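Local coordinates for protein putative transcriptional regulator, IclR family (Arthrobacter aurescens, PDB 3OBF) that probably regulates transcription by binding DNA as an IclR-family factor, represented here by its C-terminal, probably effector-binding, GAF-like domain alone, at residues Ala9-Arg14 with Val37-Pro41; Ala59-Gln65 with Tyr98-Leu102; Pro127-His131 with Val167-Gly173; Ser138-Pro142 with Leu156-Cys160. All coordinates share one frame; numbering follows the deposited sequence. Where two conformers were deposited one is given.

Contact 1: residues Ala9-Arg14 with Val37-Pro41; sequences AYPVLR and VEQIP
Glu38 reaches from strand 34-40 to the flank of helix 3-20, and its chain can be followed atom by atom. CB and CG pass the methyl CD1 of Leu13, with CG 4.1 Å from that carbon. CG stands anti to the backbone N (chi1 -161°) and the chain runs on extended, which carries CD to 3.9 Å from Tyr10 CB, at the edge of the tyrosine ring. The carboxylate plane is turned 75° from the ring. At the tip, OE2 rests 3.9 Å from Ala9 CB and 3.4 Å from Tyr10 N, where the angle is too poor for a hydrogen bond. Cut back to an alanine, Glu38 would probably leave Tyr10 CB and Ala9 CB without the carboxylate beside them, and Leu13 CD1 with only the backbone and CB to rest on.

Two residues along the strand, Ile40 packs on Tyr10 and Leu13. Its CG1 presses on Leu13 CB at 3.6 Å, while CD1 crosses to Tyr10 CE1 at 3.5 Å. Val37 and Glu38 both face Leu26 of strand 24-29 in a classic beta bulge. Helix and strand are thus joined by van der Waals contact, the carboxylate lying against Tyr10 and Ala9 without a hydrogen bond to them.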
loop_
_atom_site.group_PDB
_atom_site.type_symbol
_atom_site.label_atom_id
_atom_site.label_comp_id
_atom_site.label_asym_id
_atom_site.label_seq_id
_atom_site.Cartn_x
_atom_site.Cartn_y
_atom_site.Cartn_z
ATOM N N ALA A 9 -12.396 -0.798 -8.778
ATOM C CA ALA A 9 -10.963 -0.779 -8.898
ATOM C C ALA A 9 -10.478 -1.518 -10.113
ATOM O O ALA A 9 -9.435 -1.148 -10.659
ATOM C CB ALA A 9 -10.242 -1.330 -7.623
ATOM N N TYR A 10 -11.173 -2.582 -10.517
ATOM C CA TYR A 10 -10.613 -3.428 -11.568
ATOM C C TYR A 10 -10.143 -2.689 -12.859
ATOM O O TYR A 10 -9.012 -2.903 -13.283
ATOM C CB TYR A 10 -11.499 -4.633 -11.911
ATOM C CG TYR A 10 -10.834 -5.459 -12.980
ATOM C CD1 TYR A 10 -9.905 -6.432 -12.643
ATOM C CD2 TYR A 10 -11.082 -5.221 -14.346
ATOM C CE1 TYR A 10 -9.252 -7.186 -13.621
ATOM C CE2 TYR A 10 -10.420 -5.980 -15.334
ATOM C CZ TYR A 10 -9.505 -6.943 -14.944
ATOM O OH TYR A 10 -8.851 -7.686 -15.875
ATOM N N PRO A 11 -11.009 -1.828 -13.475
ATOM C CA PRO A 11 -10.568 -1.139 -14.700
ATOM C C PRO A 11 -9.409 -0.202 -14.427
ATOM O O PRO A 11 -8.586 0.059 -15.333
ATOM C CB PRO A 11 -11.767 -0.276 -15.107
ATOM C CG PRO A 11 -12.936 -0.788 -14.320
ATOM C CD PRO A 11 -12.389 -1.479 -13.101
ATOM N N VAL A 12 -9.377 0.342 -13.208
ATOM C CA VAL A 12 -8.364 1.319 -12.863
ATOM C C VAL A 12 -7.013 0.572 -12.666
ATOM O O VAL A 12 -5.967 1.051 -13.084
ATOM C CB VAL A 12 -8.772 2.146 -11.610
ATOM C CG1 VAL A 12 -7.619 3.006 -11.114
ATOM C CG2 VAL A 12 -9.995 3.035 -11.890
ATOM N N LEU A 13 -7.049 -0.612 -12.078
ATOM C CA LEU A 13 -5.790 -1.405 -11.920
ATOM C C LEU A 13 -5.285 -1.859 -13.277
ATOM O O LEU A 13 -4.090 -1.847 -13.512
ATOM C CB LEU A 13 -5.971 -2.641 -11.028
ATOM C CG LEU A 13 -6.428 -2.510 -9.578
ATOM C CD1 LEU A 13 -6.735 -3.909 -9.015
ATOM C CD2 LEU A 13 -5.392 -1.757 -8.686
ATOM N N ARG A 14 -6.201 -2.244 -14.170
ATOM C CA ARG A 14 -5.799 -2.728 -15.502
ATOM C C ARG A 14 -5.073 -1.591 -16.254
ATOM O O ARG A 14 -3.997 -1.790 -16.793
ATOM C CB ARG A 14 -7.003 -3.283 -16.301
ATOM C CG ARG A 14 -6.619 -3.861 -17.694
ATOM C CD ARG A 14 -7.849 -4.106 -18.595
ATOM N NE ARG A 14 -8.994 -3.269 -18.190
ATOM C CZ ARG A 14 -10.236 -3.401 -18.646
ATOM N NH1 ARG A 14 -10.531 -4.331 -19.552
ATOM N NH2 ARG A 14 -11.187 -2.593 -18.203
ATOM N N VAL A 37 -6.640 -8.559 -2.704
ATOM C CA VAL A 37 -7.946 -9.122 -3.083
ATOM C C VAL A 37 -8.239 -8.981 -4.585
ATOM O O VAL A 37 -9.212 -9.542 -5.065
ATOM C CB VAL A 37 -9.111 -8.484 -2.297
ATOM C CG1 VAL A 37 -8.958 -8.747 -0.814
ATOM C CG2 VAL A 37 -9.280 -6.964 -2.635
ATOM N N GLU A 38 -7.414 -8.210 -5.298
ATOM C CA GLU A 38 -7.560 -8.027 -6.732
ATOM C C GLU A 38 -6.235 -7.508 -7.280
ATOM O O GLU A 38 -5.661 -6.564 -6.727
ATOM C CB GLU A 38 -8.677 -7.020 -7.038
ATOM C CG GLU A 38 -9.212 -7.083 -8.460
ATOM C CD GLU A 38 -10.558 -6.360 -8.580
ATOM O OE1 GLU A 38 -11.554 -7.057 -8.876
ATOM O OE2 GLU A 38 -10.619 -5.113 -8.366
ATOM N N GLN A 39 -5.750 -8.109 -8.363
ATOM C CA GLN A 39 -4.482 -7.688 -8.937
ATOM C C GLN A 39 -4.351 -7.976 -10.442
ATOM O O GLN A 39 -5.013 -8.873 -10.977
ATOM C CB GLN A 39 -3.311 -8.297 -8.131
ATOM C CG GLN A 39 -3.118 -9.802 -8.336
ATOM C CD GLN A 39 -2.013 -10.104 -9.335
ATOM O OE1 GLN A 39 -2.293 -10.391 -10.491
ATOM N NE2 GLN A 39 -0.749 -10.025 -8.893
ATOM N N ILE A 40 -3.502 -7.194 -11.108
ATOM C CA ILE A 40 -3.181 -7.362 -12.527
ATOM C C ILE A 40 -1.693 -7.638 -12.570
ATOM O O ILE A 40 -0.923 -6.871 -12.026
ATOM C CB ILE A 40 -3.384 -6.066 -13.329
ATOM C CG1 ILE A 40 -4.699 -5.363 -12.974
ATOM C CG2 ILE A 40 -3.231 -6.338 -14.905
ATOM C CD1 ILE A 40 -5.916 -6.107 -13.493
ATOM N N PRO A 41 -1.256 -8.708 -13.236
ATOM C CA PRO A 41 0.203 -8.949 -13.206
ATOM C C PRO A 41 1.003 -8.040 -14.177
ATOM O O PRO A 41 0.481 -7.640 -15.228
ATOM C CB PRO A 41 0.329 -10.430 -13.644
ATOM C CG PRO A 41 -0.845 -10.613 -14.637
ATOM C CD PRO A 41 -1.998 -9.792 -13.909
#

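Contact 2: residues Ala59-Gln65 with Tyr98-Leu102; sequences ALSSSVQ and YLLRL
Tyr98 and Arg101, one turn apart on helix 92-108, point at the loop and first turn of helix 62-69 and grip it in different ways. The tyrosine turns its edge to Ala59 O: OH donates to Ala59 O at 2.7 Å, tilted 29° from the carbonyl plane, while the methyl CB of Ala59 stands off the ring plane, 3.6 Å from Tyr98 CE1. With CG anti to the backbone N (chi1 -179°), the ring is carried toward the other segment, which lets the hydroxyl reach that carbonyl.

Gln65 lies between the two. Its CG passes obliquely by Tyr98 OH, and its amide is turned 77° from the guanidinium of Arg101. NE of Arg101 donates to Gln65 OE1 at 3.0 Å; the acceptor lies near the guanidinium plane, but the donor stands above the amide carbonyl plane. On the other side of the amide, NE2 bonds back to Leu60 O at 2.8 Å and also to Val112 O, so both ends of the group are held. Leu60 CD2 covers one face of the guanidinium, offset toward its rim, while NH2 of Arg101 forms a salt bridge with Glu116. Leu102 CD2 packs along Gln65, 3.4 Å from its backbone O and 3.8 Å from its CB.

The result is a buried junction of helix 92-108 with the start of helix 62-69, in which Gln65 and Arg101 both bond Val112 O of strand 111-114, an outermost strand of this GAF-like domain's sheet within the chain.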
loop_
_atom_site.group_PDB
_atom_site.type_symbol
_atom_site.label_atom_id
_atom_site.label_comp_id
_atom_site.label_asym_id
_atom_site.label_seq_id
_atom_site.Cartn_x
_atom_site.Cartn_y
_atom_site.Cartn_z
ATOM N N ALA A 59 5.826 -4.039 8.974
ATOM C CA ALA A 59 5.593 -2.616 9.143
ATOM C C ALA A 59 6.015 -1.820 7.912
ATOM O O ALA A 59 5.323 -0.888 7.491
ATOM C CB ALA A 59 6.290 -2.114 10.414
ATOM N N LEU A 60 7.130 -2.214 7.312
ATOM C CA LEU A 60 7.718 -1.401 6.249
ATOM C C LEU A 60 7.098 -1.648 4.877
ATOM O O LEU A 60 7.366 -0.915 3.927
ATOM C CB LEU A 60 9.241 -1.489 6.264
ATOM C CG LEU A 60 9.892 -0.772 7.464
ATOM C CD1 LEU A 60 11.417 -0.832 7.406
ATOM C CD2 LEU A 60 9.452 0.712 7.557
ATOM N N SER A 61 6.247 -2.670 4.813
ATOM C CA SER A 61 5.417 -2.953 3.639
ATOM C C SER A 61 4.531 -1.731 3.341
ATOM O O SER A 61 3.827 -1.224 4.220
ATOM C CB SER A 61 4.584 -4.212 3.902
ATOM O OG SER A 61 3.837 -4.618 2.774
ATOM N N SER A 62 4.614 -1.236 2.112
ATOM C CA SER A 62 3.912 -0.010 1.724
ATOM C C SER A 62 2.443 -0.044 2.088
ATOM O O SER A 62 1.902 0.891 2.678
ATOM C CB SER A 62 4.037 0.205 0.219
ATOM O OG SER A 62 5.331 0.665 -0.086
ATOM N N SER A 63 1.815 -1.137 1.682
ATOM C CA SER A 63 0.423 -1.431 1.942
ATOM C C SER A 63 0.082 -1.339 3.439
ATOM O O SER A 63 -0.967 -0.806 3.843
ATOM C CB SER A 63 0.192 -2.856 1.441
ATOM O OG SER A 63 -1.146 -3.228 1.505
ATOM N N VAL A 64 0.986 -1.866 4.252
ATOM C CA VAL A 64 0.806 -1.950 5.689
ATOM C C VAL A 64 0.934 -0.531 6.271
ATOM O O VAL A 64 0.128 -0.144 7.129
ATOM C CB VAL A 64 1.807 -2.939 6.320
ATOM C CG1 VAL A 64 1.781 -2.854 7.868
ATOM C CG2 VAL A 64 1.462 -4.358 5.871
ATOM N N GLN A 65 1.901 0.250 5.761
ATOM C CA GLN A 65 2.086 1.643 6.206
ATOM C C GLN A 65 0.808 2.447 5.999
ATOM O O GLN A 65 0.360 3.169 6.916
ATOM C CB GLN A 65 3.223 2.333 5.454
ATOM C CG GLN A 65 4.646 1.874 5.846
ATOM C CD GLN A 65 5.725 2.537 4.984
ATOM O OE1 GLN A 65 5.892 3.772 5.006
ATOM N NE2 GLN A 65 6.457 1.726 4.215
ATOM N N TYR A 98 8.688 5.647 12.988
ATOM C CA TYR A 98 7.749 4.918 12.137
ATOM C C TYR A 98 6.423 5.659 12.042
ATOM O O TYR A 98 5.841 5.757 10.976
ATOM C CB TYR A 98 7.535 3.482 12.625
ATOM C CG TYR A 98 6.585 2.713 11.731
ATOM C CD1 TYR A 98 7.025 2.135 10.530
ATOM C CD2 TYR A 98 5.245 2.577 12.070
ATOM C CE1 TYR A 98 6.150 1.437 9.709
ATOM C CE2 TYR A 98 4.361 1.882 11.251
ATOM C CZ TYR A 98 4.818 1.325 10.078
ATOM O OH TYR A 98 3.942 0.633 9.300
ATOM N N LEU A 99 5.980 6.202 13.173
ATOM C CA LEU A 99 4.759 7.005 13.238
ATOM C C LEU A 99 4.852 8.269 12.382
ATOM O O LEU A 99 3.862 8.648 11.753
ATOM C CB LEU A 99 4.414 7.380 14.695
ATOM C CG LEU A 99 3.800 6.249 15.540
ATOM C CD1 LEU A 99 3.687 6.584 17.066
ATOM C CD2 LEU A 99 2.452 5.821 15.011
ATOM N N LEU A 100 6.023 8.915 12.381
ATOM C CA LEU A 100 6.267 10.093 11.539
ATOM C C LEU A 100 6.275 9.677 10.083
ATOM O O LEU A 100 5.712 10.369 9.230
ATOM C CB LEU A 100 7.594 10.775 11.902
ATOM C CG LEU A 100 8.144 11.952 11.070
ATOM C CD1 LEU A 100 7.097 13.051 10.774
ATOM C CD2 LEU A 100 9.356 12.590 11.738
ATOM N N ARG A 101 6.879 8.523 9.809
ATOM C CA ARG A 101 6.913 7.973 8.460
ATOM C C ARG A 101 5.482 7.749 7.919
ATOM O O ARG A 101 5.210 7.946 6.738
ATOM C CB ARG A 101 7.744 6.697 8.454
ATOM C CG ARG A 101 8.256 6.287 7.114
ATOM C CD ARG A 101 8.554 4.785 7.111
ATOM N NE ARG A 101 8.772 4.298 5.745
ATOM C CZ ARG A 101 9.947 3.930 5.236
ATOM N NH1 ARG A 101 11.049 3.975 5.976
ATOM N NH2 ARG A 101 10.007 3.505 3.984
ATOM N N LEU A 102 4.570 7.374 8.807
ATOM C CA LEU A 102 3.161 7.238 8.476
ATOM C C LEU A 102 2.548 8.589 8.072
ATOM O O LEU A 102 1.967 8.719 6.986
ATOM C CB LEU A 102 2.381 6.577 9.634
ATOM C CG LEU A 102 2.778 5.147 10.030
ATOM C CD1 LEU A 102 1.754 4.587 10.969
ATOM C CD2 LEU A 102 2.975 4.213 8.791
#

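Contact 3: residues Pro127-His131 with Val167-Gly173; sequences PVYDH and VTTRLGG
This is a strand-to-helix-end contact: the end of strand 121-129 and the turn after it lie against the last turn of helix 150-170, held by one side-chain hydrogen bond, a small apolar cluster and close backbone approach. Tyr129 N donates to Thr168 OG1 at 3.0 Å in a nearly straight bond (168°). A water bonds the same hydroxyl, 2.8 Å from Thr168 OG1, and Ala164 O one turn back in the helix is a further partner. OG1 stands anti to the carbonyl carbon (chi1 -67°), which leaves CG2 to lie 3.5 Å from Tyr129 O. A valine in place of Thr168 would probably leave Tyr129 N without its acceptor and the water without the hydroxyl it bonds.

Val128 sends CG1 between two helix side chains, meeting Leu171 CD1 at 3.6 Å, roughly at a right angle, and Val167 CG1 more obliquely at 3.7 Å. At the end of the strand and in the turn after it, the backbones themselves come together. Gly173 CA makes CA-H...O contacts with Tyr129 O and, at 3.2 Å, with Asp130 O; a CB on this residue would run into Tyr129 O. Gly172 O in turn lies 3.2 Å from His131 CB. Asp130 turns its OD1 to Arg132 N and Asn134 N, within the turn leading to strand 135-144.

The helix closes in a Schellman motif: Gly172 has positive phi, and Gly173 N bonds back to Thr168 O, turning the chain across the end of the strand.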
loop_
_atom_site.group_PDB
_atom_site.type_symbol
_atom_site.label_atom_id
_atom_site.label_comp_id
_atom_site.label_asym_id
_atom_site.label_seq_id
_atom_site.Cartn_x
_atom_site.Cartn_y
_atom_site.Cartn_z
ATOM N N PRO A 127 -3.950 5.266 -0.221
ATOM C CA PRO A 127 -5.221 4.899 0.415
ATOM C C PRO A 127 -6.424 5.195 -0.489
ATOM O O PRO A 127 -6.357 6.079 -1.328
ATOM C CB PRO A 127 -5.242 5.753 1.698
ATOM C CG PRO A 127 -4.379 7.001 1.316
ATOM C CD PRO A 127 -3.350 6.498 0.349
ATOM N N VAL A 128 -7.496 4.420 -0.324
ATOM C CA VAL A 128 -8.740 4.603 -1.039
ATOM C C VAL A 128 -9.734 4.906 0.049
ATOM O O VAL A 128 -9.702 4.250 1.088
ATOM C CB VAL A 128 -9.142 3.296 -1.778
ATOM C CG1 VAL A 128 -10.594 3.376 -2.309
ATOM C CG2 VAL A 128 -8.171 3.021 -2.920
ATOM N N TYR A 129 -10.582 5.911 -0.160
ATOM C CA TYR A 129 -11.605 6.293 0.828
ATOM C C TYR A 129 -13.030 6.126 0.309
ATOM O O TYR A 129 -13.271 6.267 -0.891
ATOM C CB TYR A 129 -11.433 7.758 1.275
ATOM C CG TYR A 129 -10.103 8.028 1.895
ATOM C CD1 TYR A 129 -9.887 7.801 3.240
ATOM C CD2 TYR A 129 -9.060 8.528 1.128
ATOM C CE1 TYR A 129 -8.628 8.060 3.821
ATOM C CE2 TYR A 129 -7.827 8.802 1.687
ATOM C CZ TYR A 129 -7.620 8.560 3.030
ATOM O OH TYR A 129 -6.384 8.810 3.560
ATOM N N ASP A 130 -13.960 5.852 1.226
ATOM C CA ASP A 130 -15.386 5.797 0.889
ATOM C C ASP A 130 -16.029 7.163 1.137
ATOM O O ASP A 130 -15.333 8.128 1.506
ATOM C CB ASP A 130 -16.114 4.677 1.659
ATOM C CG ASP A 130 -16.269 4.950 3.192
ATOM O OD1 ASP A 130 -16.146 6.120 3.685
ATOM O OD2 ASP A 130 -16.550 3.952 3.913
ATOM N N HIS A 131 -17.343 7.245 0.917
ATOM C CA HIS A 131 -18.070 8.511 0.982
ATOM C C HIS A 131 -18.135 9.087 2.415
ATOM O O HIS A 131 -18.424 10.251 2.614
ATOM C CB HIS A 131 -19.473 8.346 0.365
ATOM C CG HIS A 131 -20.404 7.501 1.191
ATOM N ND1 HIS A 131 -21.211 8.035 2.179
ATOM C CD2 HIS A 131 -20.659 6.168 1.173
ATOM C CE1 HIS A 131 -21.926 7.068 2.731
ATOM N NE2 HIS A 131 -21.614 5.926 2.139
ATOM N N VAL A 167 -10.130 5.541 -7.893
ATOM C CA VAL A 167 -11.012 4.608 -7.209
ATOM C C VAL A 167 -11.885 5.328 -6.155
ATOM O O VAL A 167 -13.098 5.124 -6.100
ATOM C CB VAL A 167 -10.200 3.435 -6.601
ATOM C CG1 VAL A 167 -11.118 2.446 -5.803
ATOM C CG2 VAL A 167 -9.480 2.722 -7.721
ATOM N N THR A 168 -11.268 6.194 -5.355
ATOM C CA THR A 168 -11.986 6.974 -4.349
ATOM C C THR A 168 -13.100 7.785 -5.006
ATOM O O THR A 168 -14.250 7.745 -4.558
ATOM C CB THR A 168 -11.040 7.935 -3.630
ATOM O OG1 THR A 168 -10.100 7.198 -2.849
ATOM C CG2 THR A 168 -11.814 8.916 -2.718
ATOM N N THR A 169 -12.747 8.527 -6.057
ATOM C CA THR A 169 -13.702 9.322 -6.800
ATOM C C THR A 169 -14.856 8.451 -7.263
ATOM O O THR A 169 -16.018 8.825 -7.137
ATOM C CB THR A 169 -13.048 9.926 -8.054
ATOM O OG1 THR A 169 -12.079 10.906 -7.665
ATOM C CG2 THR A 169 -14.094 10.578 -8.982
ATOM N N ARG A 170 -14.543 7.272 -7.794
ATOM C CA ARG A 170 -15.586 6.446 -8.357
ATOM C C ARG A 170 -16.470 5.802 -7.305
ATOM O O ARG A 170 -17.578 5.394 -7.617
ATOM C CB ARG A 170 -14.999 5.394 -9.294
ATOM C CG ARG A 170 -14.497 5.938 -10.609
ATOM C CD ARG A 170 -14.744 4.868 -11.630
ATOM N NE ARG A 170 -13.753 4.787 -12.700
ATOM C CZ ARG A 170 -13.254 3.629 -13.154
ATOM N NH1 ARG A 170 -13.626 2.454 -12.599
ATOM N NH2 ARG A 170 -12.363 3.643 -14.142
ATOM N N LEU A 171 -15.984 5.723 -6.063
ATOM C CA LEU A 171 -16.780 5.258 -4.926
ATOM C C LEU A 171 -17.661 6.352 -4.320
ATOM O O LEU A 171 -18.400 6.095 -3.391
ATOM C CB LEU A 171 -15.879 4.674 -3.824
ATOM C CG LEU A 171 -15.100 3.389 -4.098
ATOM C CD1 LEU A 171 -14.162 3.107 -2.939
ATOM C CD2 LEU A 171 -16.019 2.219 -4.280
ATOM N N GLY A 172 -17.572 7.580 -4.824
ATOM C CA GLY A 172 -18.217 8.714 -4.153
ATOM C C GLY A 172 -17.488 9.162 -2.901
ATOM O O GLY A 172 -18.057 9.866 -2.068
ATOM N N GLY A 173 -16.219 8.765 -2.786
ATOM C CA GLY A 173 -15.418 9.007 -1.603
ATOM C C GLY A 173 -14.743 10.353 -1.635
ATOM O O GLY A 173 -14.699 11.003 -2.671
HETATM O O HOH W 1 -7.397 7.925 -2.596
#

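Contact 4: residues Ser138-Pro142 with Leu156-Cys160; sequences SVLIP and LGEAC
Ile141 and Cys160 meet where strand 135-144 faces helix 150-170. Ile141 CD1 reaches 3.8 Å from Cys160 CB and also rests 3.5 Å from Leu156 O, one turn earlier, the carbonyl that accepts the backbone bond of Cys160 N. The reach comes from CG1 standing anti to the carbonyl carbon (chi1 -57°) with the chain beyond it extended, so that CD1 ends against the helix backbone. The other branch, CG2, lies 4.2 Å from Leu156 CD2, and Ala159 CB only brushes CD1. Cys160 meanwhile carries SG anti to its backbone N, toward the strand, 3.2 Å from Val139 O and 4.0 Å from Val139 CG1.

Around this first shell, Leu16 of helix 3-20 touches Val139, Ile141 and Ala159, while Val124 of the neighbouring strand 121-129 touches both Ile141 and Cys160. The strand is held in the sheet by backbone bonds on both sides, Ile141 to Val124 and Leu140 to Ala25.

The short axes run 8.8 Å apart at 153°, close to antiparallel. A helix packed through apolar side chains on one face of an antiparallel sheet is the alpha/beta layering of GAF-like domains.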
loop_
_atom_site.group_PDB
_atom_site.type_symbol
_atom_site.label_atom_id
_atom_site.label_comp_id
_atom_site.label_asym_id
_atom_site.label_seq_id
_atom_site.Cartn_x
_atom_site.Cartn_y
_atom_site.Cartn_z
ATOM N N SER A 138 -6.396 0.023 -0.188
ATOM C CA SER A 138 -5.334 0.768 -0.788
ATOM C C SER A 138 -4.893 0.166 -2.100
ATOM O O SER A 138 -5.090 -1.014 -2.348
ATOM C CB SER A 138 -4.174 0.952 0.188
ATOM O OG SER A 138 -3.254 -0.064 0.094
ATOM N N VAL A 139 -4.318 0.997 -2.959
ATOM C CA VAL A 139 -3.725 0.499 -4.196
ATOM C C VAL A 139 -2.216 0.301 -3.990
ATOM O O VAL A 139 -1.551 1.181 -3.428
ATOM C CB VAL A 139 -3.998 1.479 -5.344
ATOM C CG1 VAL A 139 -3.237 1.026 -6.661
ATOM C CG2 VAL A 139 -5.540 1.619 -5.562
ATOM N N LEU A 140 -1.702 -0.856 -4.414
ATOM C CA LEU A 140 -0.296 -1.203 -4.281
ATOM C C LEU A 140 0.335 -1.424 -5.669
ATOM O O LEU A 140 -0.267 -2.071 -6.532
ATOM C CB LEU A 140 -0.146 -2.474 -3.424
ATOM C CG LEU A 140 1.205 -3.235 -3.344
ATOM C CD1 LEU A 140 2.280 -2.398 -2.654
ATOM C CD2 LEU A 140 1.078 -4.657 -2.667
ATOM N N ILE A 141 1.536 -0.868 -5.869
ATOM C CA ILE A 141 2.369 -1.221 -6.994
ATOM C C ILE A 141 3.619 -1.874 -6.413
ATOM O O ILE A 141 4.494 -1.182 -5.870
ATOM C CB ILE A 141 2.768 0.001 -7.908
ATOM C CG1 ILE A 141 1.529 0.755 -8.445
ATOM C CG2 ILE A 141 3.658 -0.499 -9.088
ATOM C CD1 ILE A 141 1.878 2.041 -9.250
ATOM N N PRO A 142 3.698 -3.213 -6.478
ATOM C CA PRO A 142 4.978 -3.860 -6.146
ATOM C C PRO A 142 5.843 -4.037 -7.398
ATOM O O PRO A 142 5.304 -4.187 -8.480
ATOM C CB PRO A 142 4.536 -5.209 -5.614
ATOM C CG PRO A 142 3.187 -5.525 -6.469
ATOM C CD PRO A 142 2.661 -4.177 -6.906
ATOM N N LEU A 156 6.342 5.847 -9.875
ATOM C CA LEU A 156 5.321 4.838 -9.519
ATOM C C LEU A 156 4.370 5.348 -8.426
ATOM O O LEU A 156 3.147 5.195 -8.522
ATOM C CB LEU A 156 5.956 3.501 -9.110
ATOM C CG LEU A 156 6.678 2.810 -10.292
ATOM C CD1 LEU A 156 7.422 1.564 -9.857
ATOM C CD2 LEU A 156 5.684 2.447 -11.377
ATOM N N GLY A 157 4.945 5.988 -7.407
ATOM C CA GLY A 157 4.174 6.548 -6.293
ATOM C C GLY A 157 3.112 7.529 -6.749
ATOM O O GLY A 157 1.968 7.489 -6.287
ATOM N N GLU A 158 3.493 8.424 -7.651
ATOM C CA GLU A 158 2.550 9.397 -8.206
ATOM C C GLU A 158 1.469 8.675 -8.996
ATOM O O GLU A 158 0.284 9.003 -8.890
ATOM C CB GLU A 158 3.275 10.400 -9.115
ATOM C CG GLU A 158 2.354 11.388 -9.833
ATOM C CD GLU A 158 3.133 12.454 -10.619
ATOM O OE1 GLU A 158 4.341 12.638 -10.343
ATOM O OE2 GLU A 158 2.538 13.117 -11.500
ATOM N N ALA A 159 1.880 7.690 -9.787
ATOM C CA ALA A 159 0.928 6.894 -10.550
ATOM C C ALA A 159 -0.035 6.180 -9.591
ATOM O O ALA A 159 -1.251 6.152 -9.812
ATOM C CB ALA A 159 1.662 5.879 -11.429
ATOM N N CYS A 160 0.524 5.647 -8.505
ATOM C CA CYS A 160 -0.251 4.895 -7.536
ATOM C C CYS A 160 -1.279 5.807 -6.884
ATOM O O CYS A 160 -2.428 5.445 -6.726
ATOM C CB CYS A 160 0.681 4.295 -6.491
ATOM S SG CYS A 160 -0.086 3.166 -5.395
#

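Along the chain, contacts 1 and 2 close in turn before contact 3 opens, and contact 4 falls within the span that contact 3 encloses. Contacts 1, 3 and 4 all reach the one antiparallel sheet. Contacts 3 and 4 share helix 150-170 and use the adjacent strands 121-129 and 135-144, with centres about 15 Å apart. Helix 3-20 of contact 1 lies beside that helix: Val12 packs on Val167, and Leu13 touches Val139 of contact 4. Contact 2 lies across the chain's centre, its own centre about 23 Å from that of contact 1 and about 14 Å from that of contact 4. Contacts 1, 3 and 4 fix the first and last helices on the sheet, while contact 2 joins helices 62-69 and 92-108.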